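Side-chain contacts in transcriptional regulator, TetR family (Vibrio parahaemolyticus, PDB 3HE0), which probably binds operator DNA through an N-terminal helix-turn-helix domain and so regulates transcription: residues A[21-24]-A[25-28]; A[167-171]-A[172-176]. All blocks are in the same frame, centred on the assembly; numbering follows the deposited sequence.

Interaction 1 of 2, residues A[21-24]-A[25-28]; sequences EQLI and AESG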
ATOM      1  N   GLU A  21     -16.459  -1.837  11.522  1.00 24.61           N
ATOM      2  CA  GLU A  21     -15.089  -1.403  11.198  1.00 25.96           C
ATOM      3  C   GLU A  21     -14.056  -1.985  12.148  1.00 25.91           C
ATOM      4  O   GLU A  21     -12.997  -2.420  11.711  1.00 26.33           O
ATOM      5  CB  GLU A  21     -15.007   0.133  11.140  1.00 25.76           C
ATOM      6  CG  GLU A  21     -15.669   0.620   9.885  1.00 27.06           C
ATOM      7  CD  GLU A  21     -16.011   2.090   9.895  1.00 29.05           C
ATOM      8  OE1 GLU A  21     -15.589   2.797  10.829  1.00 30.46           O
ATOM      9  OE2 GLU A  21     -16.706   2.527   8.957  1.00 27.15           O
ATOM     10  N   GLN A  22     -14.376  -2.037  13.438  1.00 26.21           N
ATOM     11  CA  GLN A  22     -13.469  -2.660  14.411  1.00 26.14           C
ATOM     12  C   GLN A  22     -13.217  -4.135  14.067  1.00 26.90           C
ATOM     13  O   GLN A  22     -12.056  -4.591  14.054  1.00 26.40           O
ATOM     14  CB  GLN A  22     -13.999  -2.508  15.845  1.00 25.32           C
ATOM     15  CG  GLN A  22     -13.073  -3.075  16.890  1.00 24.82           C
ATOM     16  CD  GLN A  22     -11.744  -2.361  16.950  1.00 25.29           C
ATOM     17  OE1 GLN A  22     -11.665  -1.138  16.759  1.00 25.01           O
ATOM     18  NE2 GLN A  22     -10.684  -3.117  17.195  1.00 23.21           N
ATOM     19  N   LEU A  23     -14.293  -4.867  13.780  1.00 28.11           N
ATOM     20  CA  LEU A  23     -14.197  -6.296  13.453  1.00 29.39           C
ATOM     21  C   LEU A  23     -13.432  -6.519  12.140  1.00 30.59           C
ATOM     22  O   LEU A  23     -12.611  -7.441  12.041  1.00 30.53           O
ATOM     23  CB  LEU A  23     -15.592  -6.947  13.383  1.00 29.20           C
ATOM     24  CG  LEU A  23     -16.351  -7.202  14.697  1.00 29.90           C
ATOM     25  CD1 LEU A  23     -17.664  -7.966  14.468  1.00 28.43           C
ATOM     26  CD2 LEU A  23     -15.515  -7.943  15.735  1.00 27.57           C
ATOM     27  N   ILE A  24     -13.687  -5.663  11.150  1.00 31.62           N
ATOM     28  CA  ILE A  24     -12.981  -5.739   9.871  1.00 32.91           C
ATOM     29  C   ILE A  24     -11.501  -5.372  10.049  1.00 34.49           C
ATOM     30  O   ILE A  24     -10.619  -6.062   9.523  1.00 34.57           O
ATOM     31  CB  ILE A  24     -13.643  -4.837   8.809  1.00 33.03           C
ATOM     32  CG1 ILE A  24     -15.025  -5.390   8.443  1.00 33.20           C
ATOM     33  CG2 ILE A  24     -12.774  -4.722   7.544  1.00 32.89           C
ATOM     34  CD1 ILE A  24     -15.922  -4.375   7.788  1.00 33.06           C
ATOM     35  N   ALA A  25     -11.215  -4.297  10.786  1.00 35.56           N
ATOM     36  CA  ALA A  25      -9.817  -3.975  11.091  1.00 36.69           C
ATOM     37  C   ALA A  25      -9.186  -5.204  11.699  1.00 37.19           C
ATOM     38  O   ALA A  25      -8.124  -5.616  11.265  1.00 37.29           O
ATOM     39  CB  ALA A  25      -9.677  -2.767  12.033  1.00 36.58           C
ATOM     40  N   GLU A  26      -9.868  -5.819  12.658  1.00 38.35           N
ATOM     41  CA  GLU A  26      -9.297  -6.955  13.385  1.00 39.22           C
ATOM     42  C   GLU A  26      -9.049  -8.140  12.492  1.00 40.49           C
ATOM     43  O   GLU A  26      -7.926  -8.635  12.411  1.00 41.10           O
ATOM     44  CB  GLU A  26     -10.222  -7.432  14.501  1.00 39.15           C
ATOM     45  CG  GLU A  26     -10.071  -6.668  15.778  1.00 38.85           C
ATOM     46  CD  GLU A  26     -11.172  -6.942  16.773  1.00 38.24           C
ATOM     47  OE1 GLU A  26     -11.928  -7.929  16.629  1.00 38.33           O
ATOM     48  OE2 GLU A  26     -11.280  -6.138  17.711  1.00 39.58           O
ATOM     49  N   SER A  27     -10.109  -8.602  11.839  1.00 41.86           N
ATOM     50  CA  SER A  27     -10.098  -9.898  11.158  1.00 42.65           C
ATOM     51  C   SER A  27     -10.747  -9.875   9.750  1.00 43.28           C
ATOM     52  O   SER A  27     -11.234 -10.896   9.260  1.00 43.62           O
ATOM     53  CB  SER A  27     -10.706 -10.973  12.080  1.00 42.77           C
ATOM     54  OG  SER A  27     -11.681 -10.426  12.961  1.00 43.53           O
ATOM     55  N   GLY A  28     -10.730  -8.705   9.108  1.00 43.97           N
ATOM     56  CA  GLY A  28     -11.089  -8.568   7.681  1.00 44.38           C
ATOM     57  C   GLY A  28     -12.551  -8.667   7.228  1.00 44.50           C
ATOM     58  O   GLY A  28     -13.432  -9.133   7.974  1.00 44.34           O
TER
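Gln22 and Glu26 meet one helical turn apart through their polar ends. Gln22 NE2 donates to Glu26 OE2 at 3.1 Å, and the bond is nearly straight, at 173°. The acceptor lies in the amide plane of Gln22, but the donor reaches OE2 on its anti side and out of the carboxylate plane. The amide and carboxylate planes are turned 68° apart. Gln22 has CG anti to the backbone N (chi1 -177°) and then bends at chi2, which carries its amide obliquely across the end of the extended Glu26 chain. Gln22 OE1 is taken by Asn102, so the amide is held from both ends. The other Glu26 oxygen, OE1, rests 3.7 Å from Leu23 CD2. Further on, Leu23 O accepts two bonds from one residue, from Ser27 N at 2.8 Å and from Ser27 OG at 3.3 Å. Gly28 N bonds to Ile24 O at 2.7 Å, and Gly28, with positive phi, is the first residue to leave the helical conformation. Ile24 packs onto Leu59 and Val62 of helix 55-74. Glu21 also packs against helix 55-74, and its OE1 forms a salt bridge with Arg69. This is the C-terminal end of the first helix of a TetR-type DNA-binding domain, with an i to i+4 polar pair along its surface.

Interaction 2 of 2, residues A[167-171]-A[172-176]; sequences ARKHA and LGFYQ
Gly173 N donates to His170 O at 2.8 Å, the shortest hydrogen bond between 167-171 and 172-176. The donor N sits above the carbonyl plane, 61° out of it. Phe174 N bonds to Lys169 O at 2.9 Å, almost in line with the carbonyl. With the positive phi of Gly173, these two bonds make a Schellman motif that ends helix 160-171. The Leu172 side chain packs close to Arg168 O, with CG 3.2 Å from that oxygen. The Phe174 ring and the Lys169 chain pass each other at a slant. Lys169 CB lies in the plane of this ring, at its edge, 3.6 Å from Phe174 CD2. The lysine chain then runs extended until it bends at its last torsion (chi4 -70°), which leaves NZ 3.6 Å from Phe174 CE2. The Phe174 ring also meets Trp124 of the second subunit, nearly at right angles. Tyr175 folds back against the last turn, its CG set between the backbone N and the carbonyl carbon (chi1 61°). One face of its ring receives His170 CA, near the rim. The His170 and Tyr175 rings meet obliquely, and His170 CD2 is 3.0 Å from Tyr175 O. His170 NE2 makes a weak hydrogen bond to Gln176 OE1 at 3.3 Å, and the His170 ring also meets that of Trp96 from helix 84-97.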
ATOM      1  N   ALA A 167       5.210   5.803   6.085  1.00 29.60           N
ATOM      2  CA  ALA A 167       4.541   5.710   7.371  1.00 30.84           C
ATOM      3  C   ALA A 167       4.357   4.249   7.743  1.00 32.08           C
ATOM      4  O   ALA A 167       4.745   3.828   8.824  1.00 32.50           O
ATOM      5  CB  ALA A 167       3.206   6.431   7.319  1.00 30.59           C
ATOM      6  N   ARG A 168       3.790   3.481   6.818  1.00 34.09           N
ATOM      7  CA  ARG A 168       3.514   2.053   7.015  1.00 35.60           C
ATOM      8  C   ARG A 168       4.791   1.334   7.414  1.00 36.38           C
ATOM      9  O   ARG A 168       4.847   0.680   8.433  1.00 35.89           O
ATOM     10  CB  ARG A 168       2.953   1.465   5.718  1.00 36.00           C
ATOM     11  CG  ARG A 168       1.999   0.272   5.818  1.00 38.73           C
ATOM     12  CD  ARG A 168       1.225   0.121   4.462  1.00 42.77           C
ATOM     13  NE  ARG A 168       2.143   0.162   3.302  1.00 46.65           N
ATOM     14  CZ  ARG A 168       1.937   0.792   2.127  1.00 50.51           C
ATOM     15  NH1 ARG A 168       0.816   1.475   1.865  1.00 51.50           N
ATOM     16  NH2 ARG A 168       2.888   0.749   1.184  1.00 52.13           N
ATOM     17  N   LYS A 169       5.834   1.502   6.617  1.00 38.01           N
ATOM     18  CA  LYS A 169       7.114   0.859   6.899  1.00 39.29           C
ATOM     19  C   LYS A 169       7.816   1.397   8.158  1.00 39.69           C
ATOM     20  O   LYS A 169       8.611   0.673   8.765  1.00 39.86           O
ATOM     21  CB  LYS A 169       8.035   0.937   5.668  1.00 39.93           C
ATOM     22  CG  LYS A 169       7.614  -0.016   4.524  1.00 41.70           C
ATOM     23  CD  LYS A 169       8.777  -0.384   3.583  1.00 43.48           C
ATOM     24  CE  LYS A 169       8.391  -1.483   2.583  1.00 44.27           C
ATOM     25  NZ  LYS A 169       8.207  -2.816   3.249  1.00 45.19           N
ATOM     26  N   HIS A 170       7.530   2.642   8.556  1.00 40.28           N
ATOM     27  CA  HIS A 170       8.043   3.176   9.840  1.00 40.70           C
ATOM     28  C   HIS A 170       7.324   2.538  11.022  1.00 41.15           C
ATOM     29  O   HIS A 170       7.974   2.024  11.931  1.00 41.12           O
ATOM     30  CB  HIS A 170       7.916   4.710   9.948  1.00 40.72           C
ATOM     31  CG  HIS A 170       8.368   5.263  11.273  1.00 39.94           C
ATOM     32  ND1 HIS A 170       7.490   5.581  12.290  1.00 39.30           N
ATOM     33  CD2 HIS A 170       9.606   5.542  11.748  1.00 39.75           C
ATOM     34  CE1 HIS A 170       8.168   6.037  13.329  1.00 38.99           C
ATOM     35  NE2 HIS A 170       9.453   6.015  13.029  1.00 39.60           N
ATOM     36  N   ALA A 171       5.988   2.578  11.002  1.00 41.64           N
ATOM     37  CA  ALA A 171       5.171   1.982  12.069  1.00 41.99           C
ATOM     38  C   ALA A 171       5.470   0.493  12.264  1.00 42.50           C
ATOM     39  O   ALA A 171       5.317  -0.020  13.364  1.00 42.50           O
ATOM     40  CB  ALA A 171       3.694   2.183  11.785  1.00 41.76           C
ATOM     41  N   LEU A 172       5.887  -0.185  11.189  1.00 43.27           N
ATOM     42  CA  LEU A 172       6.290  -1.601  11.223  1.00 43.50           C
ATOM     43  C   LEU A 172       7.790  -1.811  11.521  1.00 43.90           C
ATOM     44  O   LEU A 172       8.286  -2.937  11.448  1.00 43.84           O
ATOM     45  CB  LEU A 172       5.920  -2.282   9.891  1.00 43.40           C
ATOM     46  CG  LEU A 172       4.422  -2.300   9.566  1.00 43.32           C
ATOM     47  CD1 LEU A 172       4.182  -2.698   8.104  1.00 43.20           C
ATOM     48  CD2 LEU A 172       3.671  -3.215  10.525  1.00 42.96           C
ATOM     49  N   GLY A 173       8.510  -0.735  11.832  1.00 44.46           N
ATOM     50  CA  GLY A 173       9.873  -0.838  12.361  1.00 44.93           C
ATOM     51  C   GLY A 173      11.033  -0.874  11.379  1.00 45.42           C
ATOM     52  O   GLY A 173      12.178  -0.937  11.797  1.00 45.38           O
ATOM     53  N   PHE A 174      10.775  -0.813  10.078  1.00 46.26           N
ATOM     54  CA  PHE A 174      11.869  -0.978   9.107  1.00 47.04           C
ATOM     55  C   PHE A 174      12.969   0.090   9.216  1.00 46.99           C
ATOM     56  O   PHE A 174      14.129  -0.178   8.901  1.00 47.29           O
ATOM     57  CB  PHE A 174      11.327  -1.103   7.674  1.00 47.31           C
ATOM     58  CG  PHE A 174      10.445  -2.315   7.477  1.00 49.10           C
ATOM     59  CD1 PHE A 174      10.911  -3.588   7.809  1.00 50.38           C
ATOM     60  CD2 PHE A 174       9.152  -2.187   6.982  1.00 50.50           C
ATOM     61  CE1 PHE A 174      10.112  -4.699   7.653  1.00 50.77           C
ATOM     62  CE2 PHE A 174       8.339  -3.302   6.820  1.00 50.63           C
ATOM     63  CZ  PHE A 174       8.821  -4.561   7.158  1.00 51.02           C
ATOM     64  N   TYR A 175      12.607   1.279   9.691  1.00 46.93           N
ATOM     65  CA  TYR A 175      13.578   2.345   9.966  1.00 46.64           C
ATOM     66  C   TYR A 175      13.017   3.350  10.993  1.00 46.30           C
ATOM     67  O   TYR A 175      11.792   3.518  11.108  1.00 46.32           O
ATOM     68  CB  TYR A 175      13.932   3.073   8.675  1.00 46.47           C
ATOM     69  CG  TYR A 175      12.725   3.718   8.074  1.00 47.00           C
ATOM     70  CD1 TYR A 175      12.350   5.009   8.436  1.00 47.14           C
ATOM     71  CD2 TYR A 175      11.921   3.018   7.179  1.00 47.64           C
ATOM     72  CE1 TYR A 175      11.221   5.593   7.906  1.00 48.35           C
ATOM     73  CE2 TYR A 175      10.790   3.591   6.638  1.00 47.87           C
ATOM     74  CZ  TYR A 175      10.444   4.877   6.998  1.00 48.63           C
ATOM     75  OH  TYR A 175       9.319   5.440   6.453  1.00 49.53           O
ATOM     76  N   GLN A 176      13.918   3.998  11.734  1.00 45.69           N
ATOM     77  CA  GLN A 176      13.563   5.088  12.657  1.00 45.16           C
ATOM     78  C   GLN A 176      13.902   6.430  11.990  1.00 44.39           C
ATOM     79  O   GLN A 176      14.972   6.587  11.403  1.00 44.36           O
ATOM     80  CB  GLN A 176      14.306   4.956  14.003  1.00 45.33           C
ATOM     81  CG  GLN A 176      13.668   4.007  15.057  1.00 45.31           C
ATOM     82  CD  GLN A 176      12.555   4.659  15.879  0.50 45.46           C
ATOM     83  OE1 GLN A 176      11.454   4.901  15.376  1.00 46.52           O
ATOM     84  NE2 GLN A 176      12.838   4.932  17.152  0.50 44.28           N
TER

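From the N terminus, interaction 1 comes first, at the end of helix 13-27. It packs against helices 55-74 and 102-107. Beyond it the chain leaves the helix and runs on to the predicted helix-turn-helix. Interaction 2 follows much later, where helix 160-171 stops and the chain loops toward helix 179-193. Each is a local contact within one continuous stretch, so neither closes a long loop. They stand in series and neither nest nor cross. The centres of interactions 1 and 2 are about 22 Å apart, and the nearest atoms of interactions 1 and 2 about 12 Å. Interaction 1 belongs to the TetR-type DNA-binding part, interaction 2 to the C-terminal part, and both touch the second subunit.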